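Local coordinates for protein N-(5'-phosphoribosyl)anthranilate isomerase (Pyrococcus furiosus, PDB 4AAJ) that catalyses the isomerisation of N-(5-phospho-beta-D-ribosyl)anthranilate to 1-(2-carboxyphenylamino)-1-deoxy-D-ribulose 5-phosphate, a step of tryptophan biosynthesis, at residues 41-51 / 70-78. Numbering follows the deposited sequence.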
loop_
_atom_site.group_PDB
_atom_site.type_symbol
_atom_site.label_atom_id
_atom_site.label_comp_id
_atom_site.label_asym_id
_atom_site.label_seq_id
_atom_site.Cartn_x
_atom_site.Cartn_y
_atom_site.Cartn_z
ATOM N N ALA A 41 -13.377 -3.958 -0.235
ATOM C CA ALA A 41 -11.931 -3.993 0.067
ATOM C C ALA A 41 -11.579 -4.342 1.514
ATOM O O ALA A 41 -12.371 -4.128 2.436
ATOM C CB ALA A 41 -11.282 -2.677 -0.322
ATOM N N ASP A 42 -10.370 -4.863 1.710
ATOM C CA ASP A 42 -9.867 -5.180 3.042
ATOM C C ASP A 42 -9.232 -3.962 3.723
ATOM O O ASP A 42 -9.175 -3.868 4.947
ATOM C CB ASP A 42 -8.851 -6.322 2.963
ATOM C CG ASP A 42 -9.454 -7.610 2.402
ATOM O OD1 ASP A 42 -10.417 -8.123 3.011
ATOM O OD2 ASP A 42 -8.979 -8.089 1.350
ATOM N N ALA A 43 -8.728 -3.041 2.914
ATOM C CA ALA A 43 -8.089 -1.840 3.445
ATOM C C ALA A 43 -8.124 -0.735 2.405
ATOM O O ALA A 43 -8.354 -0.984 1.220
ATOM C CB ALA A 43 -6.649 -2.128 3.883
ATOM N N THR A 44 -7.876 0.491 2.855
ATOM C CA THR A 44 -7.774 1.622 1.936
ATOM C C THR A 44 -6.611 2.503 2.411
ATOM O O THR A 44 -5.900 2.153 3.364
ATOM C CB THR A 44 -9.123 2.395 1.819
ATOM O OG1 THR A 44 -9.055 3.351 0.751
ATOM C CG2 THR A 44 -9.489 3.111 3.118
ATOM N N GLY A 45 -6.407 3.639 1.741
ATOM C CA GLY A 45 -5.298 4.510 2.083
ATOM C C GLY A 45 -5.607 5.933 1.673
ATOM O O GLY A 45 -6.361 6.161 0.709
ATOM N N VAL A 46 -5.083 6.867 2.457
ATOM C CA VAL A 46 -5.187 8.300 2.149
ATOM C C VAL A 46 -3.776 8.859 2.036
ATOM O O VAL A 46 -2.923 8.562 2.873
ATOM C CB VAL A 46 -6.022 9.089 3.180
ATOM C CG1 VAL A 46 -7.502 8.698 3.098
ATOM C CG2 VAL A 46 -5.494 8.956 4.607
ATOM N N VAL A 47 -3.540 9.651 0.995
ATOM C CA VAL A 47 -2.210 10.213 0.738
ATOM C C VAL A 47 -2.133 11.610 1.368
ATOM O O VAL A 47 -2.995 12.460 1.124
ATOM C CB VAL A 47 -1.902 10.294 -0.785
ATOM C CG1 VAL A 47 -0.554 10.980 -1.052
ATOM C CG2 VAL A 47 -1.960 8.910 -1.431
ATOM N N VAL A 48 -1.128 11.818 2.205
ATOM C CA VAL A 48 -0.878 13.129 2.824
ATOM C C VAL A 48 0.573 13.534 2.647
ATOM O O VAL A 48 1.446 12.678 2.536
ATOM C CB VAL A 48 -1.229 13.208 4.338
ATOM C CG1 VAL A 48 -2.680 12.878 4.579
ATOM C CG2 VAL A 48 -0.286 12.375 5.224
ATOM N N ASN A 49 0.826 14.848 2.625
ATOM C CA ASN A 49 2.197 15.377 2.663
ATOM C C ASN A 49 3.120 14.702 1.654
ATOM O O ASN A 49 4.268 14.355 1.965
ATOM C CB ASN A 49 2.766 15.316 4.084
ATOM C CG ASN A 49 1.959 16.150 5.049
ATOM O OD1 ASN A 49 1.126 16.974 4.627
ATOM N ND2 ASN A 49 2.166 15.933 6.337
ATOM N N SER A 50 2.592 14.537 0.444
ATOM C CA SER A 50 3.330 13.943 -0.668
ATOM C C SER A 50 3.024 14.681 -1.946
ATOM O O SER A 50 1.913 15.172 -2.133
ATOM C CB SER A 50 2.931 12.485 -0.874
ATOM O OG SER A 50 2.990 11.764 0.339
ATOM N N ASN A 51 4.002 14.708 -2.852
ATOM C CA ASN A 51 3.785 15.270 -4.183
ATOM C C ASN A 51 2.958 14.323 -5.058
ATOM O O ASN A 51 3.480 13.585 -5.896
ATOM C CB ASN A 51 5.127 15.614 -4.835
ATOM C CG ASN A 51 4.980 16.583 -5.993
ATOM O OD1 ASN A 51 3.957 17.253 -6.140
ATOM N ND2 ASN A 51 6.014 16.660 -6.828
ATOM N N ILE A 70 -12.877 -0.158 7.787
ATOM C CA ILE A 70 -11.693 -0.947 7.388
ATOM C C ILE A 70 -10.410 -0.155 7.695
ATOM O O ILE A 70 -10.455 1.059 7.834
ATOM C CB ILE A 70 -11.747 -1.377 5.890
ATOM C CG1 ILE A 70 -11.753 -0.158 4.940
ATOM C CG2 ILE A 70 -12.923 -2.333 5.637
ATOM C CD1 ILE A 70 -11.681 -0.520 3.455
ATOM N N PRO A 71 -9.262 -0.840 7.847
ATOM C CA PRO A 71 -8.015 -0.105 8.072
ATOM C C PRO A 71 -7.778 0.946 6.990
ATOM O O PRO A 71 -7.906 0.659 5.796
ATOM C CB PRO A 71 -6.956 -1.204 7.985
ATOM C CG PRO A 71 -7.677 -2.407 8.526
ATOM C CD PRO A 71 -9.067 -2.303 7.968
ATOM N N VAL A 72 -7.445 2.153 7.433
ATOM C CA VAL A 72 -7.063 3.226 6.521
ATOM C C VAL A 72 -5.585 3.539 6.744
ATOM O O VAL A 72 -5.172 3.982 7.819
ATOM C CB VAL A 72 -7.917 4.490 6.764
ATOM C CG1 VAL A 72 -7.474 5.642 5.846
ATOM C CG2 VAL A 72 -9.379 4.179 6.521
ATOM N N PHE A 73 -4.781 3.287 5.720
ATOM C CA PHE A 73 -3.363 3.586 5.798
ATOM C C PHE A 73 -3.131 5.078 5.537
ATOM O O PHE A 73 -3.637 5.612 4.566
ATOM C CB PHE A 73 -2.598 2.729 4.791
ATOM C CG PHE A 73 -2.374 1.310 5.273
ATOM C CD1 PHE A 73 -3.380 0.350 5.151
ATOM C CD2 PHE A 73 -1.172 0.962 5.879
ATOM C CE1 PHE A 73 -3.181 -0.954 5.635
ATOM C CE2 PHE A 73 -0.957 -0.335 6.353
ATOM C CZ PHE A 73 -1.971 -1.288 6.232
ATOM N N LEU A 74 -2.379 5.720 6.420
ATOM C CA LEU A 74 -1.868 7.076 6.152
ATOM C C LEU A 74 -0.616 6.911 5.286
ATOM O O LEU A 74 0.402 6.400 5.753
ATOM C CB LEU A 74 -1.544 7.760 7.470
ATOM C CG LEU A 74 -1.211 9.255 7.449
ATOM C CD1 LEU A 74 -2.491 10.018 7.128
ATOM C CD2 LEU A 74 -0.628 9.666 8.798
ATOM N N VAL A 75 -0.713 7.311 4.015
ATOM C CA VAL A 75 0.311 7.008 3.002
ATOM C C VAL A 75 1.087 8.285 2.752
ATOM O O VAL A 75 0.484 9.314 2.477
ATOM C CB VAL A 75 -0.336 6.574 1.674
ATOM C CG1 VAL A 75 0.712 6.221 0.624
ATOM C CG2 VAL A 75 -1.298 5.397 1.886
ATOM N N SER A 76 2.408 8.229 2.843
ATOM C CA SER A 76 3.191 9.439 2.617
ATOM C C SER A 76 4.632 9.143 2.200
ATOM O O SER A 76 5.174 8.062 2.484
ATOM C CB SER A 76 3.201 10.274 3.885
ATOM O OG SER A 76 3.773 11.564 3.661
ATOM N N THR A 77 5.240 10.130 1.542
ATOM C CA THR A 77 6.659 10.075 1.215
ATOM C C THR A 77 7.499 10.795 2.268
ATOM O O THR A 77 8.709 10.938 2.100
ATOM C CB THR A 77 6.911 10.703 -0.169
ATOM O OG1 THR A 77 6.380 12.030 -0.179
ATOM C CG2 THR A 77 6.233 9.888 -1.266
ATOM N N MET A 78 6.876 11.241 3.354
ATOM C CA MET A 78 7.632 11.861 4.451
ATOM C C MET A 78 8.768 10.956 4.907
ATOM O O MET A 78 8.622 9.736 4.951
ATOM C CB MET A 78 6.733 12.137 5.647
ATOM C CG MET A 78 5.766 13.282 5.451
ATOM S SD MET A 78 4.760 13.506 6.919
ATOM C CE MET A 78 3.758 12.018 6.912
HETATM O O HOH W 1 6.978 14.181 1.347
HETATM O O HOH W 2 6.367 13.194 -2.632
#
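Thr-44 and Val-72 open a parallel pairing between strands 43-47 and 72-76, neighbours in the eight-stranded barrel of this TIM-barrel enzyme; helix 58-67 makes the crossover of the beta-alpha-beta unit. Five backbone hydrogen bonds zip the strands together, from Thr-44 N on Pro-71 O to Val-48 N on Val-75 O.

This buried strand pairing, with both its faces, is the tight part. On the face turned to helix 58-67, Thr-44 and Val-72 lie side by side, CG2 to CG2 at 3.6 Å, while the Thr-44 hydroxyl turns to Ile-25 O on the preceding strand. Farther along, Val-48 and Leu-74 meet at about a right angle: Leu-74 CD1 touches both methyls of Val-48, 3.7 Å from CG2, and Ala-61 of the helix packs on Val-48 too. On the barrel-interior face Gly-45 brings no side chain, and its CA comes within 3.2 Å of Phe-73 O in a CA-H...O contact. The Phe-73 ring turns its edge to Thr-44 O, which lies in the ring plane, and its CE1 meets Ala-43 CB.

Toward the C-terminal ends of the strands the contact changes character and polar groups take over. Asn-49 is exposed, and water bridges its O to Thr-77 OG1; a second water joins that hydroxyl to Asn-51 N. Asn-49 ND2 makes a weak hydrogen bond to Met-78 SD at 3.6 Å, the sulfur carried there by the extended chi2 (180°); the bend at chi3 turns CE toward Val-48 CG2. Ser-76 OG, swung opposite its own N (chi1 -171°), accepts from Met-78 N in an ST turn. Thr-77 N donates to Ser-50 OG at 3.0 Å. Both serine hydroxyls donate to Val-48 O, each at 2.8 Å: Ser-50 OG and Ser-76 OG arrive from opposite faces of the carbonyl plane.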